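Endoglucanase (Clostridium thermocellum, PDB 2C4X) probably hydrolyses beta-glucans such as cellulose as a whole enzyme, of which this fragment is the C-terminal PKD domain and CBM44 carbohydrate-binding module. Local coordinates at residues P10-F14 against V73-T78; E19-T23 against I91-A96; E129-K133 against D211-I215; T167-P173 against I245-D251. The protein carries 1 engineered substitution. All blocks are in the same frame, centred on the assembly; numbering follows the deposited sequence.

Contact 1: P10-F14 against V73-T78; sequences PKAIF and VKLIVT
Phe14 supplies the aromatic part of this contact, lying against Val73 and Leu75. Its CG stands between the backbone N and the carbonyl carbon (chi1 70°), and the ring reaches along the strand toward Val73. There CZ meets Val73 O at the ring edge, in plane, at 3.4 Å, and has Val73 CG1 3.8 Å away. Further back on the ring, Phe14 CD1 comes obliquely to 3.6 Å from Leu75 CB as the two side chains pass in opposite directions. The aliphatic part belongs to Val77, whose two methyls divide the work: CG1 takes Pro10 CB at 3.8 Å, while CG2 takes Ala12 CB, also at 3.8 Å. Carbons also rest on backbone oxygens, Pro10 CG on Val77 O at 3.5 Å and Leu75 CD2 on Ile13 O at 3.6 Å. No hydrogen bond joins the two segments, which run 155° apart; strand 69-79 bonds instead to strands 41-47 and 84-93. Trp46 and Phe87 meet the Phe14 ring edge-to-face, and Pro10 touches Asp36 of the nearby calcium site. Here the segment before strand 15-17 covers strand 69-79 and closes part of the core of the PKD domain, an immunoglobulin-like beta-sandwich.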
loop_
_atom_site.group_PDB
_atom_site.type_symbol
_atom_site.label_atom_id
_atom_site.label_comp_id
_atom_site.label_asym_id
_atom_site.label_seq_id
_atom_site.Cartn_x
_atom_site.Cartn_y
_atom_site.Cartn_z
ATOM N N PRO A 10 -23.671 -7.680 28.381
ATOM C CA PRO A 10 -22.416 -8.409 28.273
ATOM C C PRO A 10 -21.331 -7.533 27.633
ATOM O O PRO A 10 -21.638 -6.474 27.076
ATOM C CB PRO A 10 -22.759 -9.600 27.366
ATOM C CG PRO A 10 -23.998 -9.188 26.615
ATOM C CD PRO A 10 -24.726 -8.206 27.489
ATOM N N LYS A 11 -20.082 -7.958 27.726
ATOM C CA LYS A 11 -19.001 -7.228 27.060
ATOM C C LYS A 11 -18.589 -7.946 25.779
ATOM O O LYS A 11 -18.335 -9.150 25.789
ATOM C CB LYS A 11 -17.841 -6.974 28.020
ATOM C CG LYS A 11 -18.274 -5.991 29.143
ATOM C CD LYS A 11 -17.138 -5.376 29.965
ATOM C CE LYS A 11 -16.388 -4.262 29.193
ATOM N NZ LYS A 11 -17.244 -3.194 28.535
ATOM N N ALA A 12 -18.596 -7.197 24.679
ATOM C CA ALA A 12 -18.329 -7.718 23.352
ATOM C C ALA A 12 -16.932 -7.292 22.901
ATOM O O ALA A 12 -16.550 -6.115 22.983
ATOM C CB ALA A 12 -19.380 -7.225 22.366
ATOM N N ILE A 13 -16.161 -8.261 22.437
ATOM C CA ILE A 13 -14.818 -7.983 21.928
ATOM C C ILE A 13 -14.415 -9.157 21.052
ATOM O O ILE A 13 -14.842 -10.292 21.284
ATOM C CB ILE A 13 -13.774 -7.783 23.074
ATOM C CG1 ILE A 13 -12.464 -7.192 22.514
ATOM C CG2 ILE A 13 -13.534 -9.102 23.816
ATOM C CD1 ILE A 13 -11.500 -6.643 23.555
ATOM N N PHE A 14 -13.612 -8.878 20.037
ATOM C CA PHE A 14 -13.019 -9.947 19.254
ATOM C C PHE A 14 -11.672 -9.561 18.695
ATOM O O PHE A 14 -11.351 -8.376 18.594
ATOM C CB PHE A 14 -13.969 -10.423 18.137
ATOM C CG PHE A 14 -14.163 -9.427 17.020
ATOM C CD1 PHE A 14 -15.209 -8.504 17.064
ATOM C CD2 PHE A 14 -13.317 -9.432 15.913
ATOM C CE1 PHE A 14 -15.400 -7.587 16.020
ATOM C CE2 PHE A 14 -13.493 -8.517 14.872
ATOM C CZ PHE A 14 -14.533 -7.597 14.924
ATOM N N VAL A 73 -16.174 -5.132 10.502
ATOM C CA VAL A 73 -16.764 -6.340 11.073
ATOM C C VAL A 73 -17.373 -5.948 12.406
ATOM O O VAL A 73 -16.669 -5.452 13.289
ATOM C CB VAL A 73 -15.721 -7.478 11.236
ATOM C CG1 VAL A 73 -16.369 -8.752 11.857
ATOM C CG2 VAL A 73 -15.074 -7.784 9.882
ATOM N N LYS A 74 -18.693 -6.113 12.516
ATOM C CA LYS A 74 -19.411 -5.805 13.736
ATOM C C LYS A 74 -19.852 -7.084 14.431
ATOM O O LYS A 74 -20.504 -7.938 13.825
ATOM C CB LYS A 74 -20.632 -4.915 13.450
ATOM C CG LYS A 74 -21.456 -4.586 14.701
ATOM C CD LYS A 74 -22.605 -3.665 14.344
ATOM C CE LYS A 74 -23.241 -3.056 15.575
ATOM N NZ LYS A 74 -24.524 -2.341 15.228
ATOM N N LEU A 75 -19.492 -7.206 15.708
ATOM C CA LEU A 75 -19.968 -8.302 16.531
ATOM C C LEU A 75 -20.986 -7.779 17.518
ATOM O O LEU A 75 -20.733 -6.793 18.208
ATOM C CB LEU A 75 -18.810 -8.936 17.313
ATOM C CG LEU A 75 -19.166 -9.862 18.490
ATOM C CD1 LEU A 75 -19.756 -11.190 17.979
ATOM C CD2 LEU A 75 -17.925 -10.106 19.371
ATOM N N ILE A 76 -22.126 -8.458 17.599
ATOM C CA ILE A 76 -23.073 -8.242 18.677
ATOM C C ILE A 76 -23.166 -9.510 19.535
ATOM O O ILE A 76 -23.388 -10.617 19.034
ATOM C CB ILE A 76 -24.466 -7.828 18.157
ATOM C CG1 ILE A 76 -24.383 -6.505 17.385
ATOM C CG2 ILE A 76 -25.472 -7.684 19.317
ATOM C CD1 ILE A 76 -25.634 -6.177 16.560
ATOM N N VAL A 77 -23.004 -9.316 20.836
ATOM C CA VAL A 77 -23.067 -10.379 21.816
ATOM C C VAL A 77 -24.328 -10.174 22.650
ATOM O O VAL A 77 -24.585 -9.067 23.136
ATOM C CB VAL A 77 -21.785 -10.339 22.701
ATOM C CG1 VAL A 77 -21.945 -11.151 23.950
ATOM C CG2 VAL A 77 -20.578 -10.820 21.913
ATOM N N THR A 78 -25.118 -11.236 22.813
ATOM C CA THR A 78 -26.375 -11.146 23.532
ATOM C C THR A 78 -26.366 -12.138 24.679
ATOM O O THR A 78 -25.995 -13.297 24.495
ATOM C CB THR A 78 -27.579 -11.404 22.585
ATOM O OG1 THR A 78 -27.464 -10.538 21.448
ATOM C CG2 THR A 78 -28.928 -11.170 23.275
#

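Contact 2: E19-T23 against I91-A96; sequences EDPVT and IKVTSA
Thr23 turns OG1 to a place between its backbone N and carbonyl carbon (chi1 52°), and there the oxygen accepts the N-H of Ala96 at 3.1 Å from Ala96 N. Val93 sends CG1 opposite its own N (chi1 -179°), which lays that methyl 3.5 Å from Thr23 N. The backbones join as a single beta bridge between Val22 and Thr94. Thr94 N gives a nearly straight bond to Pro21 O, 3.2 Å long; Thr23 N answers with a shorter but more bent one to Thr94 O, 2.9 Å and 134°. Toward the core Pro21 CG rests 3.7 Å from Ile91 CD1; at the more open rim Val22 CG2 lies 3.9 Å from Ala96 CB. Where the chains diverge, water fills in: one molecule donates to Glu19 O and accepts from Lys92 N, and another sits between Pro21 O and Lys92 O, 2.6 Å from the latter. Pro21 and Ile91 both continue onto Val27 of strand 27-30, so the seam is tied into the core. This is the end of an outermost strand of the PKD beta-sandwich, where strand 84-93 runs out and the chain leaves toward the carbohydrate-binding module.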
loop_
_atom_site.group_PDB
_atom_site.type_symbol
_atom_site.label_atom_id
_atom_site.label_comp_id
_atom_site.label_asym_id
_atom_site.label_seq_id
_atom_site.Cartn_x
_atom_site.Cartn_y
_atom_site.Cartn_z
ATOM N N GLU A 19 -3.865 -11.273 10.604
ATOM C CA GLU A 19 -4.081 -9.821 10.619
ATOM C C GLU A 19 -4.255 -9.231 9.220
ATOM O O GLU A 19 -5.007 -8.269 9.030
ATOM C CB GLU A 19 -2.910 -9.131 11.317
ATOM C CG GLU A 19 -3.024 -9.155 12.822
ATOM C CD GLU A 19 -4.206 -8.363 13.332
ATOM O OE1 GLU A 19 -4.450 -7.251 12.813
ATOM O OE2 GLU A 19 -4.890 -8.854 14.256
ATOM N N ASP A 20 -3.564 -9.838 8.256
ATOM C CA ASP A 20 -3.468 -9.345 6.883
ATOM C C ASP A 20 -3.889 -10.414 5.864
ATOM O O ASP A 20 -3.055 -10.892 5.083
ATOM C CB ASP A 20 -2.020 -8.925 6.605
ATOM C CG ASP A 20 -1.024 -10.082 6.789
ATOM O OD1 ASP A 20 -1.308 -11.029 7.570
ATOM O OD2 ASP A 20 0.042 -10.044 6.142
ATOM N N PRO A 21 -5.183 -10.789 5.851
ATOM C CA PRO A 21 -5.606 -11.888 4.971
ATOM C C PRO A 21 -5.604 -11.524 3.481
ATOM O O PRO A 21 -5.658 -10.346 3.125
ATOM C CB PRO A 21 -7.046 -12.155 5.435
ATOM C CG PRO A 21 -7.504 -10.823 5.948
ATOM C CD PRO A 21 -6.315 -10.234 6.620
ATOM N N VAL A 22 -5.538 -12.535 2.624
ATOM C CA VAL A 22 -5.783 -12.328 1.208
ATOM C C VAL A 22 -7.179 -12.867 0.844
ATOM O O VAL A 22 -7.852 -13.523 1.663
ATOM C CB VAL A 22 -4.659 -12.921 0.295
ATOM C CG1 VAL A 22 -3.302 -12.286 0.626
ATOM C CG2 VAL A 22 -4.586 -14.441 0.394
ATOM N N THR A 23 -7.615 -12.581 -0.376
ATOM C CA THR A 23 -8.910 -13.056 -0.822
ATOM C C THR A 23 -8.932 -14.574 -0.783
ATOM O O THR A 23 -7.926 -15.236 -1.119
ATOM C CB THR A 23 -9.279 -12.525 -2.221
ATOM O OG1 THR A 23 -8.212 -12.785 -3.142
ATOM C CG2 THR A 23 -9.516 -11.030 -2.154
ATOM N N ILE A 91 -11.053 -4.918 9.020
ATOM C CA ILE A 91 -10.124 -5.873 8.426
ATOM C C ILE A 91 -9.843 -5.496 6.966
ATOM O O ILE A 91 -10.774 -5.216 6.189
ATOM C CB ILE A 91 -10.657 -7.350 8.557
ATOM C CG1 ILE A 91 -9.579 -8.380 8.169
ATOM C CG2 ILE A 91 -11.965 -7.564 7.754
ATOM C CD1 ILE A 91 -9.983 -9.826 8.509
ATOM N N LYS A 92 -8.562 -5.482 6.605
ATOM C CA LYS A 92 -8.159 -5.237 5.229
ATOM C C LYS A 92 -7.782 -6.541 4.530
ATOM O O LYS A 92 -6.983 -7.332 5.034
ATOM C CB LYS A 92 -7.015 -4.213 5.157
ATOM C CG LYS A 92 -6.623 -3.859 3.727
ATOM C CD LYS A 92 -5.481 -2.845 3.654
ATOM C CE LYS A 92 -4.789 -2.944 2.297
ATOM N NZ LYS A 92 -3.826 -1.831 2.078
ATOM N N VAL A 93 -8.379 -6.759 3.365
ATOM C CA VAL A 93 -8.142 -7.959 2.575
ATOM C C VAL A 93 -7.483 -7.520 1.267
ATOM O O VAL A 93 -7.967 -6.603 0.589
ATOM C CB VAL A 93 -9.465 -8.725 2.290
ATOM C CG1 VAL A 93 -9.215 -10.016 1.476
ATOM C CG2 VAL A 93 -10.221 -9.050 3.609
ATOM N N THR A 94 -6.373 -8.172 0.925
ATOM C CA THR A 94 -5.648 -7.860 -0.300
ATOM C C THR A 94 -5.807 -9.022 -1.278
ATOM O O THR A 94 -6.171 -10.139 -0.881
ATOM C CB THR A 94 -4.143 -7.557 -0.044
ATOM O OG1 THR A 94 -3.495 -8.725 0.465
ATOM C CG2 THR A 94 -3.970 -6.410 0.959
ATOM N N SER A 95 -5.555 -8.749 -2.552
ATOM C CA SER A 95 -5.732 -9.742 -3.611
ATOM C C SER A 95 -4.753 -10.914 -3.448
ATOM O O SER A 95 -3.570 -10.702 -3.190
ATOM C CB SER A 95 -5.535 -9.071 -4.968
ATOM O OG SER A 95 -6.162 -9.831 -5.985
ATOM N N ALA A 96 -5.249 -12.141 -3.601
ATOM C CA ALA A 96 -4.406 -13.341 -3.475
ATOM C C ALA A 96 -3.418 -13.442 -4.624
ATOM O O ALA A 96 -2.277 -13.863 -4.425
ATOM C CB ALA A 96 -5.255 -14.601 -3.400
HETATM O O HOH W 1 -6.312 -6.059 8.379
HETATM O O HOH W 2 -2.498 -9.217 2.892
HETATM O O HOH W 3 -4.552 -7.638 4.173
#

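Contact 3: E129-K133 against D211-I215; sequences EKAFK and DWNEI. With CA (calcium ion), chain C.
Phe132 and Trp212 carry this contact, and the phenylalanine is the one to follow outward. CB sits squarely over the six-membered ring of Trp212, 3.8 Å from its centroid and 2° off the normal, a CH-pi contact. With CG anti to the backbone N (chi1 179°), the phenyl ring then swings out over the five-membered ring. Its CD1 edge drops onto that face, 3.8 Å from Trp212 CG, making an edge-to-face pair with planes at 69°. At the tip, CZ comes obliquely to 3.9 Å from Glu214 OE2, an oxygen whose salt bridge is with Arg169 NE. The far end of the indole is pressed against the loop's backbone: Trp212 CZ2 lies 3.3 Å from Ala131 C and 3.4 Å from Phe132 N. That same amide donates to Asp248 OD2, a calcium ligand, so the backbone crossing the indole is also fixed from the metal side. One residue on, Lys133 O binds the calcium ion directly at 2.4 Å, alongside Asp99, Asn104, Glu106, Arg136 and Asp248. The loop between strands 120-127 and 137-145 thus reaches over the five-stranded sheet of the CBM44 module to the outermost strand on the far side, 211-218; strands 165-172 and 241-251 lie between, with Phe132 touching Arg169 and Ala249, and Trp212 touching Tyr246.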
loop_
_atom_site.group_PDB
_atom_site.type_symbol
_atom_site.label_atom_id
_atom_site.label_comp_id
_atom_site.label_asym_id
_atom_site.label_seq_id
_atom_site.Cartn_x
_atom_site.Cartn_y
_atom_site.Cartn_z
ATOM N N GLU A 129 11.595 -11.004 -12.373
ATOM C CA GLU A 129 12.617 -11.384 -11.389
ATOM C C GLU A 129 12.214 -11.039 -9.959
ATOM O O GLU A 129 12.392 -11.851 -9.044
ATOM C CB GLU A 129 13.977 -10.766 -11.735
ATOM C CG GLU A 129 14.653 -11.419 -12.943
ATOM C CD GLU A 129 15.892 -10.674 -13.437
ATOM O OE1 GLU A 129 16.313 -9.676 -12.808
ATOM O OE2 GLU A 129 16.452 -11.108 -14.470
ATOM N N LYS A 130 11.680 -9.829 -9.781
ATOM C CA LYS A 130 11.111 -9.384 -8.517
ATOM C C LYS A 130 9.856 -8.565 -8.792
ATOM O O LYS A 130 9.822 -7.757 -9.724
ATOM C CB LYS A 130 12.104 -8.516 -7.734
ATOM C CG LYS A 130 13.329 -9.238 -7.206
ATOM C CD LYS A 130 14.152 -8.342 -6.282
ATOM C CE LYS A 130 15.580 -8.875 -6.131
ATOM N NZ LYS A 130 15.639 -10.228 -5.499
ATOM N N ALA A 131 8.828 -8.774 -7.976
ATOM C CA ALA A 131 7.627 -7.949 -8.015
ATOM C C ALA A 131 7.111 -7.784 -6.601
ATOM O O ALA A 131 7.355 -8.645 -5.744
ATOM C CB ALA A 131 6.569 -8.581 -8.900
ATOM N N PHE A 132 6.420 -6.675 -6.346
ATOM C CA PHE A 132 5.807 -6.454 -5.041
ATOM C C PHE A 132 4.431 -7.116 -4.988
ATOM O O PHE A 132 4.059 -7.716 -3.978
ATOM C CB PHE A 132 5.712 -4.955 -4.694
ATOM C CG PHE A 132 5.056 -4.694 -3.371
ATOM C CD1 PHE A 132 5.760 -4.890 -2.183
ATOM C CD2 PHE A 132 3.723 -4.296 -3.307
ATOM C CE1 PHE A 132 5.146 -4.680 -0.946
ATOM C CE2 PHE A 132 3.096 -4.090 -2.078
ATOM C CZ PHE A 132 3.812 -4.274 -0.893
ATOM N N LYS A 133 3.680 -6.986 -6.078
ATOM C CA LYS A 133 2.387 -7.640 -6.236
ATOM C C LYS A 133 2.267 -8.159 -7.654
ATOM O O LYS A 133 2.738 -7.516 -8.591
ATOM C CB LYS A 133 1.240 -6.671 -5.968
ATOM C CG LYS A 133 0.741 -6.654 -4.544
ATOM C CD LYS A 133 -0.648 -6.021 -4.464
ATOM C CE LYS A 133 -0.622 -4.536 -4.812
ATOM N NZ LYS A 133 -1.957 -3.905 -4.549
ATOM N N ASP A 211 15.332 -5.190 0.293
ATOM C CA ASP A 211 13.948 -5.373 0.706
ATOM C C ASP A 211 13.050 -4.337 0.037
ATOM O O ASP A 211 13.528 -3.322 -0.489
ATOM C CB ASP A 211 13.832 -5.252 2.234
ATOM C CG ASP A 211 12.697 -6.086 2.811
ATOM O OD1 ASP A 211 11.937 -6.710 2.036
ATOM O OD2 ASP A 211 12.570 -6.119 4.054
ATOM N N TRP A 212 11.748 -4.602 0.060
ATOM C CA TRP A 212 10.759 -3.664 -0.450
ATOM C C TRP A 212 10.521 -2.539 0.543
ATOM O O TRP A 212 10.311 -2.779 1.742
ATOM C CB TRP A 212 9.444 -4.382 -0.773
ATOM C CG TRP A 212 9.516 -5.223 -2.016
ATOM C CD1 TRP A 212 9.612 -6.590 -2.087
ATOM C CD2 TRP A 212 9.499 -4.753 -3.369
ATOM N NE1 TRP A 212 9.656 -6.994 -3.403
ATOM C CE2 TRP A 212 9.588 -5.888 -4.210
ATOM C CE3 TRP A 212 9.420 -3.481 -3.956
ATOM C CZ2 TRP A 212 9.597 -5.788 -5.603
ATOM C CZ3 TRP A 212 9.428 -3.385 -5.342
ATOM C CH2 TRP A 212 9.518 -4.532 -6.149
ATOM N N ASN A 213 10.572 -1.309 0.033
ATOM C CA ASN A 213 10.296 -0.118 0.817
ATOM C C ASN A 213 9.028 0.549 0.314
ATOM O O ASN A 213 8.922 0.895 -0.868
ATOM C CB ASN A 213 11.454 0.880 0.732
ATOM C CG ASN A 213 12.703 0.383 1.420
ATOM O OD1 ASN A 213 13.018 0.807 2.528
ATOM N ND2 ASN A 213 13.419 -0.527 0.775
ATOM N N GLU A 214 8.074 0.721 1.219
ATOM C CA GLU A 214 6.834 1.392 0.900
ATOM C C GLU A 214 6.955 2.862 1.302
ATOM O O GLU A 214 7.095 3.183 2.483
ATOM C CB GLU A 214 5.664 0.693 1.599
ATOM C CG GLU A 214 4.298 1.152 1.134
ATOM C CD GLU A 214 3.199 0.183 1.518
ATOM O OE1 GLU A 214 2.363 0.561 2.368
ATOM O OE2 GLU A 214 3.173 -0.947 0.974
ATOM N N ILE A 215 6.941 3.743 0.304
ATOM C CA ILE A 215 7.127 5.181 0.511
ATOM C C ILE A 215 5.934 5.935 -0.078
ATOM O O ILE A 215 5.575 5.732 -1.238
ATOM C CB ILE A 215 8.457 5.689 -0.130
ATOM C CG1 ILE A 215 9.655 4.881 0.375
ATOM C CG2 ILE A 215 8.671 7.179 0.156
ATOM C CD1 ILE A 215 10.912 5.014 -0.484
HETATM CA CA CA C . 3.070 -5.836 -10.270
#

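Contact 4: T167-P173 against I245-D251; sequences TFRIWIP and IYVDAID. With CA (calcium ion), chain C.
Trp171 presents a face to the edge of Tyr246, an offset edge-to-face pair with centroids 5.7 Å apart (six-membered ring of Trp171 to Tyr246 ring) and planes at 85°. The closest ring atoms are Trp171 CE3 and Tyr246 CD1. Phe168 takes the CG2 methyl of Ile250 over one face, offset toward the rim. The remaining flat group is the guanidinium of Arg169: Thr167 CG2 lies over the centre of one face, 3.6 Å above the plane, and at the edge NH1 donates in plane to Ala249 O at 2.8 Å. A bend at chi2 (87°) turns the arginine back along the sheet to reach that carbonyl. NH1 also gives a hydrogen bond to a water that donates to Asp251 OD2, while NE is paired with Glu214. Backbone bonds tie the strands at both ends, Trp171 N to Tyr246 O at 2.7 Å and Thr167 N to Asp251 O at 2.8 Å. Between them two residues, Ala249 and Ile250, stand opposite the single Phe168, consistent with a beta bulge in strand 241-251. Just before it, Asp248 grips the calcium ion with both oxygens, OD1 at 2.6 Å and OD2 at 2.5 Å. On the face opposite Arg169, Trp171 and Asp248, Ile170 CG2 and Ile245 CG2 are tight at 3.5 Å, and these side chains with Val247 meet strands 178-187 and 229-238. Two antiparallel sheets packed in this way, with a calcium ion held at the side of one, make the beta-sandwich of the carbohydrate-binding module.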
loop_
_atom_site.group_PDB
_atom_site.type_symbol
_atom_site.label_atom_id
_atom_site.label_comp_id
_atom_site.label_asym_id
_atom_site.label_seq_id
_atom_site.Cartn_x
_atom_site.Cartn_y
_atom_site.Cartn_z
ATOM N N THR A 167 1.362 5.856 -3.235
ATOM C CA THR A 167 2.203 4.872 -2.564
ATOM C C THR A 167 3.124 4.189 -3.576
ATOM O O THR A 167 2.655 3.614 -4.559
ATOM C CB THR A 167 1.333 3.812 -1.832
ATOM O OG1 THR A 167 0.545 4.463 -0.833
ATOM C CG2 THR A 167 2.187 2.750 -1.168
ATOM N N PHE A 168 4.433 4.270 -3.332
ATOM C CA PHE A 168 5.442 3.624 -4.172
ATOM C C PHE A 168 5.996 2.415 -3.426
ATOM O O PHE A 168 6.133 2.454 -2.201
ATOM C CB PHE A 168 6.609 4.579 -4.455
ATOM C CG PHE A 168 6.243 5.803 -5.257
ATOM C CD1 PHE A 168 5.519 6.857 -4.679
ATOM C CD2 PHE A 168 6.666 5.924 -6.579
ATOM C CE1 PHE A 168 5.197 8.004 -5.419
ATOM C CE2 PHE A 168 6.356 7.065 -7.334
ATOM C CZ PHE A 168 5.622 8.113 -6.751
ATOM N N ARG A 169 6.308 1.348 -4.156
ATOM C CA ARG A 169 7.082 0.235 -3.601
ATOM C C ARG A 169 8.407 0.097 -4.348
ATOM O O ARG A 169 8.433 -0.078 -5.567
ATOM C CB ARG A 169 6.288 -1.081 -3.627
ATOM C CG ARG A 169 5.224 -1.165 -2.550
ATOM C CD ARG A 169 3.896 -0.561 -2.985
ATOM N NE ARG A 169 2.866 -0.775 -1.963
ATOM C CZ ARG A 169 1.552 -0.746 -2.186
ATOM N NH1 ARG A 169 1.077 -0.518 -3.405
ATOM N NH2 ARG A 169 0.705 -0.959 -1.185
ATOM N N ILE A 170 9.504 0.188 -3.603
ATOM C CA ILE A 170 10.836 0.254 -4.194
ATOM C C ILE A 170 11.759 -0.728 -3.485
ATOM O O ILE A 170 11.957 -0.637 -2.275
ATOM C CB ILE A 170 11.426 1.706 -4.115
ATOM C CG1 ILE A 170 10.405 2.743 -4.602
ATOM C CG2 ILE A 170 12.731 1.829 -4.914
ATOM C CD1 ILE A 170 10.760 4.202 -4.252
ATOM N N TRP A 171 12.307 -1.669 -4.244
ATOM C CA TRP A 171 13.285 -2.619 -3.731
ATOM C C TRP A 171 14.669 -2.010 -3.907
ATOM O O TRP A 171 15.133 -1.810 -5.028
ATOM C CB TRP A 171 13.181 -3.949 -4.487
ATOM C CG TRP A 171 13.809 -5.131 -3.787
ATOM C CD1 TRP A 171 13.176 -6.024 -2.969
ATOM C CD2 TRP A 171 15.180 -5.556 -3.857
ATOM N NE1 TRP A 171 14.064 -6.973 -2.518
ATOM C CE2 TRP A 171 15.301 -6.710 -3.047
ATOM C CE3 TRP A 171 16.317 -5.072 -4.521
ATOM C CZ2 TRP A 171 16.518 -7.393 -2.884
ATOM C CZ3 TRP A 171 17.527 -5.748 -4.358
ATOM C CH2 TRP A 171 17.616 -6.899 -3.547
ATOM N N ILE A 172 15.326 -1.708 -2.794
ATOM C CA ILE A 172 16.625 -1.036 -2.825
ATOM C C ILE A 172 17.734 -1.997 -2.378
ATOM O O ILE A 172 17.640 -2.571 -1.292
ATOM C CB ILE A 172 16.594 0.241 -1.950
ATOM C CG1 ILE A 172 15.504 1.199 -2.463
ATOM C CG2 ILE A 172 17.964 0.928 -1.911
ATOM C CD1 ILE A 172 14.940 2.136 -1.415
ATOM N N PRO A 173 18.780 -2.179 -3.216
ATOM C CA PRO A 173 19.862 -3.106 -2.888
ATOM C C PRO A 173 20.912 -2.491 -1.960
ATOM O O PRO A 173 21.049 -1.264 -1.893
ATOM C CB PRO A 173 20.484 -3.403 -4.252
ATOM C CG PRO A 173 20.314 -2.105 -5.008
ATOM C CD PRO A 173 19.006 -1.513 -4.518
ATOM N N ILE A 245 17.556 -1.306 -8.997
ATOM C CA ILE A 245 16.396 -1.002 -8.169
ATOM C C ILE A 245 15.163 -1.603 -8.830
ATOM O O ILE A 245 15.054 -1.613 -10.053
ATOM C CB ILE A 245 16.263 0.529 -7.970
ATOM C CG1 ILE A 245 17.315 1.012 -6.963
ATOM C CG2 ILE A 245 14.854 0.924 -7.524
ATOM C CD1 ILE A 245 17.694 2.456 -7.120
ATOM N N TYR A 246 14.255 -2.136 -8.015
ATOM C CA TYR A 246 12.985 -2.643 -8.513
ATOM C C TYR A 246 11.849 -1.748 -8.039
ATOM O O TYR A 246 11.866 -1.249 -6.910
ATOM C CB TYR A 246 12.763 -4.093 -8.075
ATOM C CG TYR A 246 13.804 -5.052 -8.606
ATOM C CD1 TYR A 246 15.023 -5.218 -7.951
ATOM C CD2 TYR A 246 13.577 -5.785 -9.768
ATOM C CE1 TYR A 246 15.991 -6.094 -8.440
ATOM C CE2 TYR A 246 14.535 -6.664 -10.261
ATOM C CZ TYR A 246 15.740 -6.816 -9.589
ATOM O OH TYR A 246 16.695 -7.689 -10.061
ATOM N N VAL A 247 10.882 -1.534 -8.922
ATOM C CA VAL A 247 9.756 -0.634 -8.670
ATOM C C VAL A 247 8.475 -1.315 -9.126
ATOM O O VAL A 247 8.410 -1.844 -10.234
ATOM C CB VAL A 247 9.898 0.714 -9.433
ATOM C CG1 VAL A 247 8.718 1.634 -9.129
ATOM C CG2 VAL A 247 11.228 1.404 -9.095
ATOM N N ASP A 248 7.457 -1.297 -8.273
ATOM C CA ASP A 248 6.196 -1.959 -8.600
ATOM C C ASP A 248 5.073 -1.389 -7.776
ATOM O O ASP A 248 5.313 -0.787 -6.729
ATOM C CB ASP A 248 6.282 -3.477 -8.354
ATOM C CG ASP A 248 5.121 -4.243 -8.979
ATOM O OD1 ASP A 248 4.484 -3.715 -9.919
ATOM O OD2 ASP A 248 4.833 -5.381 -8.538
ATOM N N ALA A 249 3.853 -1.585 -8.271
ATOM C CA ALA A 249 2.627 -1.350 -7.511
ATOM C C ALA A 249 2.520 0.081 -6.986
ATOM O O ALA A 249 2.181 0.304 -5.814
ATOM C CB ALA A 249 2.483 -2.379 -6.378
ATOM N N ILE A 250 2.821 1.044 -7.857
ATOM C CA ILE A 250 2.553 2.456 -7.562
ATOM C C ILE A 250 1.040 2.651 -7.609
ATOM O O ILE A 250 0.382 2.291 -8.594
ATOM C CB ILE A 250 3.263 3.416 -8.540
ATOM C CG1 ILE A 250 4.766 3.115 -8.583
ATOM C CG2 ILE A 250 3.024 4.868 -8.129
ATOM C CD1 ILE A 250 5.504 3.802 -9.728
ATOM N N ASP A 251 0.489 3.189 -6.528
ATOM C CA ASP A 251 -0.952 3.162 -6.331
ATOM C C ASP A 251 -1.480 4.403 -5.623
ATOM O O ASP A 251 -0.777 5.032 -4.827
ATOM C CB ASP A 251 -1.335 1.909 -5.530
ATOM C CG ASP A 251 -2.744 1.438 -5.820
ATOM O OD1 ASP A 251 -3.344 1.903 -6.817
ATOM O OD2 ASP A 251 -3.251 0.591 -5.053
HETATM CA CA CA C . 3.070 -5.836 -10.270
HETATM O O HOH W 4 -1.619 5.676 -1.680
HETATM O O HOH W 5 -1.537 -1.367 -4.357
#

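How the contacts relate
Contacts 1 and 2 belong to the PKD domain, contacts 3 and 4 to the CBM44 module. The first two have centres 22 Å apart but meet through neighbouring strands 69-79 and 84-93, Val73 CG2 lying 3.8 Å from Ile91 CG2. Contacts 3 and 4 have centres only 5 Å apart, share strand pairing (probable hydrogen bond Asn213 N to Ile170 O, 2.8 Å) and hold ligands of one calcium ion, Lys133 and Asp248. Contact 2 stands nearest the second module: its centre is about 17 Å from that of contact 3, nearest atoms about 6 Å apart. Pro10 of contact 1 lies about 5 Å, side chain to ion, from the PKD domain's own calcium.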